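Long-range contacts in uricase (Arthrobacter globiformis, PDB 2YZC), which catalyses the oxidation of uric acid by molecular oxygen to 5-hydroxyisourate, which is processed further to (S)-allantoin: residues A[162-167]-A[218-223]; A[181-186]-A[250-255]; A[18-23]-A[46-51]. One frame throughout, in Å; residues are numbered along the deposited sequence.

Interaction 1: residues A[162-167]-A[218-223]; sequences EFHGFP and HSLALQ. With 1AL (allantoate ion), chain I.
E162 and H218 meet through a short, nearly straight bond: NE2 of H218 donates to OE2 of E162 over 2.5 Å, with 175° at the hydrogen. The oxygen lies in the imidazole plane but is approached on the anti side of its carboxylate, whose plane is turned 67° from the ring. The other oxygen, E162 OE1, is held from within the loop by H164 NE2 at 2.8 Å, from above the carboxylate plane. L220 runs alongside the acid, its CD2 lying 4.0 Å from CD of E162. What brings the carboxylate here is a chi1 of -53°, placing CG opposite the carbonyl carbon, followed by an extended chain. With an alanine here, H218 and H164 would probably lose the carboxylate they share, one oxygen each, and be freer to turn.

Behind the side chains, E162 N donates to S219 O at 2.8 Å. One water joins E162 O to S219 OG, a hydroxyl also bonded to T225, and another spans H164 N and L220 O. L220 O receives ND2 of N61 from the second subunit.

This framework brings F163 to the ligand. Allantoate N4 sits over the centre of one face of the F163 ring, 3.8 Å above its plane, while F166 CD1 meets the opposite face near its rim and L220 O lies at the edge. A221 is the N-cap of helix 222-236, and L222 directs its N-H at allantoate O2 (2.8 Å). Q223 OE1 accepts only a weak bond from N3, at 3.4 Å. T67 and D68 of the second subunit, with N249, add further bonds. The site offers an aromatic face to allantoate's ureido groups and a helix-start N-H, likely polarised, to its O2, consistent with binding planar urate.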
loop_
_atom_site.group_PDB
_atom_site.type_symbol
_atom_site.label_atom_id
_atom_site.label_comp_id
_atom_site.label_asym_id
_atom_site.label_seq_id
_atom_site.Cartn_x
_atom_site.Cartn_y
_atom_site.Cartn_z
ATOM N N GLU A 162 -23.862 -0.533 21.471
ATOM C CA GLU A 162 -25.193 -0.890 20.990
ATOM C C GLU A 162 -25.544 -0.006 19.801
ATOM O O GLU A 162 -24.888 1.005 19.545
ATOM C CB GLU A 162 -26.249 -0.622 22.068
ATOM C CG GLU A 162 -26.005 -1.243 23.417
ATOM C CD GLU A 162 -27.102 -0.893 24.415
ATOM O OE1 GLU A 162 -28.292 -0.897 24.026
ATOM O OE2 GLU A 162 -26.779 -0.623 25.591
ATOM N N PHE A 163 -26.585 -0.394 19.074
ATOM C CA PHE A 163 -27.072 0.412 17.965
ATOM C C PHE A 163 -28.496 0.010 17.644
ATOM O O PHE A 163 -28.748 -1.025 17.025
ATOM C CB PHE A 163 -26.207 0.290 16.711
ATOM C CG PHE A 163 -26.560 1.305 15.656
ATOM C CD1 PHE A 163 -26.612 2.664 15.978
ATOM C CD2 PHE A 163 -26.873 0.917 14.360
ATOM C CE1 PHE A 163 -26.976 3.619 15.021
ATOM C CE2 PHE A 163 -27.236 1.863 13.392
ATOM C CZ PHE A 163 -27.288 3.217 13.725
ATOM N N HIS A 164 -29.427 0.850 18.082
ATOM C CA HIS A 164 -30.843 0.605 17.880
ATOM C C HIS A 164 -31.599 1.925 17.837
ATOM O O HIS A 164 -31.021 2.989 18.065
ATOM C CB HIS A 164 -31.364 -0.281 19.016
ATOM C CG HIS A 164 -30.966 0.193 20.380
ATOM N ND1 HIS A 164 -31.455 1.353 20.940
ATOM C CD2 HIS A 164 -30.099 -0.325 21.283
ATOM C CE1 HIS A 164 -30.906 1.532 22.129
ATOM N NE2 HIS A 164 -30.079 0.528 22.360
ATOM N N GLY A 165 -32.890 1.857 17.532
ATOM C CA GLY A 165 -33.686 3.068 17.471
ATOM C C GLY A 165 -33.531 3.863 16.186
ATOM O O GLY A 165 -33.996 4.997 16.103
ATOM N N PHE A 166 -32.877 3.287 15.181
ATOM C CA PHE A 166 -32.709 3.986 13.914
ATOM C C PHE A 166 -33.949 3.782 13.052
ATOM O O PHE A 166 -34.649 2.782 13.191
ATOM C CB PHE A 166 -31.460 3.488 13.169
ATOM C CG PHE A 166 -31.333 1.986 13.106
ATOM C CD1 PHE A 166 -30.671 1.286 14.113
ATOM C CD2 PHE A 166 -31.865 1.274 12.036
ATOM C CE1 PHE A 166 -30.537 -0.104 14.053
ATOM C CE2 PHE A 166 -31.738 -0.115 11.966
ATOM C CZ PHE A 166 -31.070 -0.803 12.978
ATOM N N PRO A 167 -34.250 4.735 12.155
ATOM C CA PRO A 167 -35.435 4.578 11.307
ATOM C C PRO A 167 -35.290 3.404 10.344
ATOM O O PRO A 167 -34.201 3.135 9.842
ATOM C CB PRO A 167 -35.521 5.923 10.589
ATOM C CG PRO A 167 -34.085 6.325 10.476
ATOM C CD PRO A 167 -33.550 5.993 11.848
ATOM N N HIS A 218 -20.249 4.154 27.237
ATOM C CA HIS A 218 -21.102 3.058 26.799
ATOM C C HIS A 218 -21.731 3.619 25.531
ATOM O O HIS A 218 -22.614 4.476 25.592
ATOM C CB HIS A 218 -22.196 2.745 27.813
ATOM C CG HIS A 218 -23.076 1.613 27.390
ATOM N ND1 HIS A 218 -22.640 0.306 27.362
ATOM C CD2 HIS A 218 -24.341 1.598 26.909
ATOM C CE1 HIS A 218 -23.598 -0.466 26.879
ATOM N NE2 HIS A 218 -24.641 0.294 26.596
ATOM N N SER A 219 -21.271 3.129 24.388
ATOM C CA SER A 219 -21.707 3.625 23.090
ATOM C C SER A 219 -23.072 3.194 22.571
ATOM O O SER A 219 -23.349 2.005 22.432
ATOM C CB SER A 219 -20.642 3.277 22.045
ATOM O OG SER A 219 -20.936 3.872 20.796
ATOM N N LEU A 220 -23.915 4.183 22.282
ATOM C CA LEU A 220 -25.243 3.941 21.729
ATOM C C LEU A 220 -25.165 4.297 20.250
ATOM O O LEU A 220 -26.106 4.079 19.491
ATOM C CB LEU A 220 -26.290 4.820 22.421
ATOM C CG LEU A 220 -26.500 4.582 23.919
ATOM C CD1 LEU A 220 -27.595 5.515 24.440
ATOM C CD2 LEU A 220 -26.887 3.128 24.156
ATOM N N ALA A 221 -24.022 4.850 19.853
ATOM C CA ALA A 221 -23.768 5.245 18.470
ATOM C C ALA A 221 -22.314 5.704 18.356
ATOM O O ALA A 221 -21.753 6.241 19.311
ATOM C CB ALA A 221 -24.698 6.380 18.068
ATOM N N LEU A 222 -21.705 5.489 17.197
ATOM C CA LEU A 222 -20.324 5.915 17.002
ATOM C C LEU A 222 -20.279 7.438 17.128
ATOM O O LEU A 222 -19.292 8.000 17.606
ATOM C CB LEU A 222 -19.815 5.505 15.618
ATOM C CG LEU A 222 -18.364 5.013 15.531
ATOM C CD1 LEU A 222 -17.899 5.119 14.095
ATOM C CD2 LEU A 222 -17.455 5.819 16.444
ATOM N N GLN A 223 -21.352 8.100 16.696
ATOM C CA GLN A 223 -21.438 9.562 16.774
ATOM C C GLN A 223 -21.338 10.048 18.224
ATOM O O GLN A 223 -20.724 11.081 18.501
ATOM C CB GLN A 223 -22.756 10.070 16.159
ATOM C CG GLN A 223 -22.855 9.953 14.630
ATOM C CD GLN A 223 -23.409 8.610 14.159
ATOM O OE1 GLN A 223 -23.211 7.583 14.803
ATOM N NE2 GLN A 223 -24.091 8.617 13.017
HETATM C C1 1AL I . -23.466 3.972 13.914
HETATM O O2 1AL I . -23.100 4.331 15.045
HETATM N N3 1AL I . -24.008 4.832 13.010
HETATM N N4 1AL I . -23.262 2.618 13.651
HETATM C C5 1AL I . -21.829 2.717 11.397
HETATM O O6 1AL I . -21.127 3.622 11.886
HETATM O O7 1AL I . -21.581 2.088 10.357
HETATM C C8 1AL I . -22.977 2.157 12.291
HETATM C C9 1AL I . -24.725 1.599 10.668
HETATM O O10 1AL I . -24.940 0.765 9.764
HETATM N N11 1AL I . -25.175 2.891 10.602
HETATM N N12 1AL I . -24.032 1.287 11.786
HETATM O O HOH W 1 -22.227 1.982 19.276
HETATM O O HOH W 2 -28.315 2.545 20.123
#

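Interaction 2: residues A[181-186]-A[250-255]; sequences ILATDV and KHHFLV
D185 and K250 cross at about a right angle, and NZ of K250 forms a salt bridge of 2.6 Å with OD1 of D185. The ammonium approaches on the syn side, 31° out of the carboxylate plane; a bend at chi3 (-67°) turns the end of the lysine, K250 CD passing D185 OD2 at 3.4 Å. OD1 also accepts from T154 on the adjoining strand. H252 ND1 instead donates to K250 O over 3.0 Å, the acceptor lying in the ring plane while the donor stands above the carbonyl plane. That bond fixes the ring's rotation, with CE1 of H252 resting 3.7 Å from A183 CB.

The backbones belong to antiparallel strands 182-192 and 240-254 of the T-fold sheet, which separate here, so that waters take over from direct bonds. K250 N still donates to A183 O at 3.0 Å, but farther along a water accepts from I181 N and donates to H252 O.

I181 crosses H252 obliquely, its CD1 reaching CB of the histidine at 3.9 Å. V30 and V28 of the third subunit pack on this pair. H251, of the charge relay system, points away from strand 182-192 and makes a weak NE2 hydrogen bond to allantoate.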
loop_
_atom_site.group_PDB
_atom_site.type_symbol
_atom_site.label_atom_id
_atom_site.label_comp_id
_atom_site.label_asym_id
_atom_site.label_seq_id
_atom_site.Cartn_x
_atom_site.Cartn_y
_atom_site.Cartn_z
ATOM N N ILE A 181 -19.450 -5.285 18.511
ATOM C CA ILE A 181 -18.073 -4.827 18.618
ATOM C C ILE A 181 -18.052 -3.429 18.004
ATOM O O ILE A 181 -18.830 -3.132 17.097
ATOM C CB ILE A 181 -17.100 -5.737 17.811
ATOM C CG1 ILE A 181 -16.810 -7.023 18.593
ATOM C CG2 ILE A 181 -15.797 -4.997 17.508
ATOM C CD1 ILE A 181 -15.870 -7.975 17.868
ATOM N N LEU A 182 -17.192 -2.564 18.524
ATOM C CA LEU A 182 -17.043 -1.218 17.979
ATOM C C LEU A 182 -15.545 -1.070 17.773
ATOM O O LEU A 182 -14.794 -0.978 18.738
ATOM C CB LEU A 182 -17.552 -0.158 18.963
ATOM C CG LEU A 182 -17.366 1.294 18.498
ATOM C CD1 LEU A 182 -18.138 1.521 17.206
ATOM C CD2 LEU A 182 -17.848 2.258 19.577
ATOM N N ALA A 183 -15.119 -1.093 16.515
ATOM C CA ALA A 183 -13.705 -0.971 16.170
ATOM C C ALA A 183 -13.523 0.191 15.204
ATOM O O ALA A 183 -14.326 0.379 14.288
ATOM C CB ALA A 183 -13.214 -2.260 15.524
ATOM N N THR A 184 -12.466 0.969 15.399
ATOM C CA THR A 184 -12.224 2.106 14.529
ATOM C C THR A 184 -10.746 2.460 14.498
ATOM O O THR A 184 -9.950 1.905 15.254
ATOM C CB THR A 184 -13.049 3.347 15.010
ATOM O OG1 THR A 184 -12.935 4.408 14.058
ATOM C CG2 THR A 184 -12.546 3.843 16.350
ATOM N N ASP A 185 -10.386 3.359 13.588
ATOM C CA ASP A 185 -9.013 3.848 13.475
ATOM C C ASP A 185 -9.137 5.292 13.925
ATOM O O ASP A 185 -9.830 6.086 13.287
ATOM C CB ASP A 185 -8.514 3.837 12.029
ATOM C CG ASP A 185 -8.344 2.445 11.476
ATOM O OD1 ASP A 185 -7.867 1.563 12.221
ATOM O OD2 ASP A 185 -8.671 2.236 10.287
ATOM N N VAL A 186 -8.498 5.638 15.029
ATOM C CA VAL A 186 -8.595 7.000 15.509
ATOM C C VAL A 186 -7.751 7.957 14.681
ATOM O O VAL A 186 -6.529 7.819 14.599
ATOM C CB VAL A 186 -8.162 7.119 16.981
ATOM C CG1 VAL A 186 -8.329 8.563 17.450
ATOM C CG2 VAL A 186 -8.992 6.180 17.848
ATOM N N LYS A 250 -15.258 0.029 11.467
ATOM C CA LYS A 250 -14.720 -1.174 10.843
ATOM C C LYS A 250 -15.504 -2.373 11.337
ATOM O O LYS A 250 -15.298 -2.867 12.442
ATOM C CB LYS A 250 -13.232 -1.298 11.173
ATOM C CG LYS A 250 -12.482 -0.007 10.852
ATOM C CD LYS A 250 -10.994 -0.213 10.676
ATOM C CE LYS A 250 -10.319 -0.611 11.958
ATOM N NZ LYS A 250 -8.861 -0.775 11.720
ATOM N N HIS A 251 -16.413 -2.824 10.488
ATOM C CA HIS A 251 -17.316 -3.916 10.815
ATOM C C HIS A 251 -16.727 -5.280 11.104
ATOM O O HIS A 251 -15.947 -5.824 10.329
ATOM C CB HIS A 251 -18.366 -4.044 9.712
ATOM C CG HIS A 251 -19.093 -2.767 9.421
ATOM N ND1 HIS A 251 -19.230 -2.263 8.145
ATOM C CD2 HIS A 251 -19.721 -1.890 10.241
ATOM C CE1 HIS A 251 -19.911 -1.130 8.192
ATOM N NE2 HIS A 251 -20.220 -0.882 9.451
ATOM N N HIS A 252 -17.118 -5.814 12.254
ATOM C CA HIS A 252 -16.729 -7.145 12.685
ATOM C C HIS A 252 -18.075 -7.835 12.769
ATOM O O HIS A 252 -18.807 -7.677 13.748
ATOM C CB HIS A 252 -16.053 -7.103 14.057
ATOM C CG HIS A 252 -14.621 -6.673 14.002
ATOM N ND1 HIS A 252 -14.233 -5.448 13.506
ATOM C CD2 HIS A 252 -13.480 -7.322 14.337
ATOM C CE1 HIS A 252 -12.915 -5.361 13.534
ATOM N NE2 HIS A 252 -12.433 -6.485 14.033
ATOM N N PHE A 253 -18.417 -8.562 11.712
ATOM C CA PHE A 253 -19.697 -9.254 11.648
ATOM C C PHE A 253 -19.704 -10.537 12.454
ATOM O O PHE A 253 -18.814 -11.370 12.314
ATOM C CB PHE A 253 -20.041 -9.563 10.191
ATOM C CG PHE A 253 -20.209 -8.341 9.340
ATOM C CD1 PHE A 253 -21.337 -7.534 9.472
ATOM C CD2 PHE A 253 -19.234 -7.986 8.413
ATOM C CE1 PHE A 253 -21.493 -6.387 8.688
ATOM C CE2 PHE A 253 -19.378 -6.844 7.623
ATOM C CZ PHE A 253 -20.508 -6.045 7.761
ATOM N N LEU A 254 -20.713 -10.685 13.307
ATOM C CA LEU A 254 -20.859 -11.882 14.124
ATOM C C LEU A 254 -21.247 -12.972 13.133
ATOM O O LEU A 254 -22.307 -12.905 12.516
ATOM C CB LEU A 254 -21.972 -11.678 15.156
ATOM C CG LEU A 254 -22.226 -12.775 16.193
ATOM C CD1 LEU A 254 -21.025 -12.912 17.113
ATOM C CD2 LEU A 254 -23.475 -12.420 17.000
ATOM N N VAL A 255 -20.387 -13.969 12.974
ATOM C CA VAL A 255 -20.643 -15.039 12.023
ATOM C C VAL A 255 -21.824 -15.922 12.415
ATOM O O VAL A 255 -21.982 -16.288 13.577
ATOM C CB VAL A 255 -19.377 -15.920 11.836
ATOM C CG1 VAL A 255 -19.642 -17.019 10.813
ATOM C CG2 VAL A 255 -18.209 -15.040 11.371
HETATM O O HOH W 3 -20.160 -6.397 15.873
HETATM O O HOH W 4 -18.515 -4.242 14.270
HETATM O O HOH W 5 -16.852 -1.729 14.389
#

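Interaction 3: residues A[18-23]-A[46-51]; sequences NQYGKA and SQLRGD
Q19 packs alongside R49 across two antiparallel strands. CB of Q19 lies 3.5 Å from L48 O and close to the aliphatic CG of R49. With chi1 at 58°, CG occupies the crowded position between backbone N and carbonyl carbon, where it passes the side chain of Q47, and the chain then runs extended. At the tip, OE1 of Q19 is gripped side-on by R49: NE and NH2 each donate to it at 2.8 Å. Amide and guanidinium are nearly coplanar, their planes 15° apart, which favours both bonds. The arginine's NH2 has a second partner, E138, in a salt bridge, and the glutamine's NE2 donates to E280 of the second subunit.

Between the strands, L48 N donates to Y20 O at 2.8 Å, and S46 N does the same to K22 O; the return bond from Y20 N to L48 O is weak. G21 comes so near strand 46-50, its CA 3.0 Å from S46 O, that a side chain there would run into that carbonyl. Y20 lays CE1 against L48 CB and sends its hydroxyl to V65 O, while K22 NZ bonds T67 OG1, both residues lining an allantoate pocket and belonging to the charge relay system. This is the beta hairpin of strands 13-31 and 38-50, whose first strand pairs with one of the second subunit, continuing the T-fold sheet across the interface.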
loop_
_atom_site.group_PDB
_atom_site.type_symbol
_atom_site.label_atom_id
_atom_site.label_comp_id
_atom_site.label_asym_id
_atom_site.label_seq_id
_atom_site.Cartn_x
_atom_site.Cartn_y
_atom_site.Cartn_z
ATOM N N ASN A 18 -2.496 28.949 -4.773
ATOM C CA ASN A 18 -1.398 28.108 -5.235
ATOM C C ASN A 18 -0.306 28.016 -4.181
ATOM O O ASN A 18 -0.177 28.894 -3.326
ATOM C CB ASN A 18 -0.826 28.655 -6.552
ATOM C CG ASN A 18 -0.161 30.016 -6.389
ATOM O OD1 ASN A 18 1.019 30.106 -6.053
ATOM N ND2 ASN A 18 -0.925 31.080 -6.622
ATOM N N GLN A 19 0.465 26.937 -4.243
ATOM C CA GLN A 19 1.556 26.704 -3.307
ATOM C C GLN A 19 2.463 25.634 -3.892
ATOM O O GLN A 19 2.045 24.852 -4.738
ATOM C CB GLN A 19 1.019 26.251 -1.944
ATOM C CG GLN A 19 0.174 24.973 -1.979
ATOM C CD GLN A 19 -0.470 24.661 -0.639
ATOM O OE1 GLN A 19 -0.754 25.564 0.153
ATOM N NE2 GLN A 19 -0.728 23.378 -0.388
ATOM N N TYR A 20 3.712 25.608 -3.453
ATOM C CA TYR A 20 4.646 24.621 -3.968
ATOM C C TYR A 20 5.798 24.449 -2.993
ATOM O O TYR A 20 6.097 25.347 -2.198
ATOM C CB TYR A 20 5.216 25.068 -5.315
ATOM C CG TYR A 20 6.355 26.044 -5.153
ATOM C CD1 TYR A 20 6.127 27.349 -4.716
ATOM C CD2 TYR A 20 7.674 25.633 -5.344
ATOM C CE1 TYR A 20 7.188 28.219 -4.464
ATOM C CE2 TYR A 20 8.738 26.487 -5.094
ATOM C CZ TYR A 20 8.491 27.778 -4.652
ATOM O OH TYR A 20 9.551 28.612 -4.381
ATOM N N GLY A 21 6.459 23.301 -3.073
ATOM C CA GLY A 21 7.589 23.056 -2.200
ATOM C C GLY A 21 8.059 21.623 -2.293
ATOM O O GLY A 21 7.752 20.929 -3.257
ATOM N N LYS A 22 8.808 21.182 -1.290
ATOM C CA LYS A 22 9.307 19.815 -1.272
ATOM C C LYS A 22 8.471 19.014 -0.290
ATOM O O LYS A 22 8.270 19.431 0.852
ATOM C CB LYS A 22 10.773 19.776 -0.830
ATOM C CG LYS A 22 11.406 18.407 -1.011
ATOM C CD LYS A 22 11.663 18.110 -2.487
ATOM C CE LYS A 22 12.945 18.792 -2.964
ATOM N NZ LYS A 22 13.205 18.597 -4.420
ATOM N N ALA A 23 7.983 17.865 -0.735
ATOM C CA ALA A 23 7.164 17.019 0.119
ATOM C C ALA A 23 7.902 15.755 0.546
ATOM O O ALA A 23 8.772 15.252 -0.166
ATOM C CB ALA A 23 5.876 16.637 -0.602
ATOM N N SER A 46 7.294 20.949 3.052
ATOM C CA SER A 46 7.376 22.408 3.059
ATOM C C SER A 46 6.783 22.993 1.783
ATOM O O SER A 46 7.143 22.577 0.684
ATOM C CB SER A 46 8.844 22.837 3.174
ATOM O OG SER A 46 9.020 24.224 2.918
ATOM N N GLN A 47 5.866 23.944 1.928
ATOM C CA GLN A 47 5.272 24.599 0.764
ATOM C C GLN A 47 5.094 26.089 1.020
ATOM O O GLN A 47 4.626 26.506 2.081
ATOM C CB GLN A 47 3.938 23.956 0.387
ATOM C CG GLN A 47 4.111 22.605 -0.303
ATOM C CD GLN A 47 2.796 21.991 -0.713
ATOM O OE1 GLN A 47 2.529 21.798 -1.900
ATOM N NE2 GLN A 47 1.961 21.685 0.266
ATOM N N LEU A 48 5.476 26.885 0.029
ATOM C CA LEU A 48 5.407 28.328 0.144
ATOM C C LEU A 48 4.222 28.935 -0.580
ATOM O O LEU A 48 3.719 28.378 -1.553
ATOM C CB LEU A 48 6.693 28.945 -0.402
ATOM C CG LEU A 48 7.999 28.336 0.119
ATOM C CD1 LEU A 48 9.183 29.091 -0.484
ATOM C CD2 LEU A 48 8.032 28.399 1.637
ATOM N N ARG A 49 3.797 30.093 -0.087
ATOM C CA ARG A 49 2.696 30.840 -0.667
ATOM C C ARG A 49 3.157 32.284 -0.794
ATOM O O ARG A 49 3.910 32.783 0.048
ATOM C CB ARG A 49 1.466 30.764 0.233
ATOM C CG ARG A 49 0.856 29.379 0.310
ATOM C CD ARG A 49 -0.152 29.297 1.434
ATOM N NE ARG A 49 -0.721 27.959 1.558
ATOM C CZ ARG A 49 -1.509 27.572 2.554
ATOM N NH1 ARG A 49 -1.819 28.423 3.523
ATOM N NH2 ARG A 49 -1.993 26.336 2.578
ATOM N N GLY A 50 2.707 32.948 -1.852
ATOM C CA GLY A 50 3.094 34.329 -2.064
ATOM C C GLY A 50 2.840 34.735 -3.497
ATOM O O GLY A 50 1.901 34.247 -4.126
ATOM N N ASP A 51 3.674 35.627 -4.016
ATOM C CA ASP A 51 3.522 36.084 -5.387
ATOM C C ASP A 51 4.305 35.212 -6.357
ATOM O O ASP A 51 5.500 35.420 -6.576
ATOM C CB ASP A 51 3.970 37.540 -5.514
ATOM C CG ASP A 51 4.044 37.993 -6.953
ATOM O OD1 ASP A 51 3.248 37.490 -7.774
ATOM O OD2 ASP A 51 4.893 38.855 -7.262
HETATM O O HOH W 6 0.862 31.457 -3.605
HETATM O O HOH W 7 0.729 33.610 -6.484
#

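From the N terminus, interaction 3 comes first, pairing the arms of the hairpin of strands 13-31 and 38-50 and closing a loop of 22 residues. The other two follow later and cross: interaction 1 opens at 162-167, interaction 2 at 181-186, then 218-223 closes the former and 250-255 the latter. They touch where L182 packs on S219 and L222, tying the loop after strand 143-157 and the start of helix 222-236 to strands 182-192 and 240-254. Interaction 3 lies on the opposite side of the chain, centre to centre about 44 Å from interaction 1 and about 39 Å from interaction 2; the site at interaction 1 is completed by T67 and D68 of the second subunit.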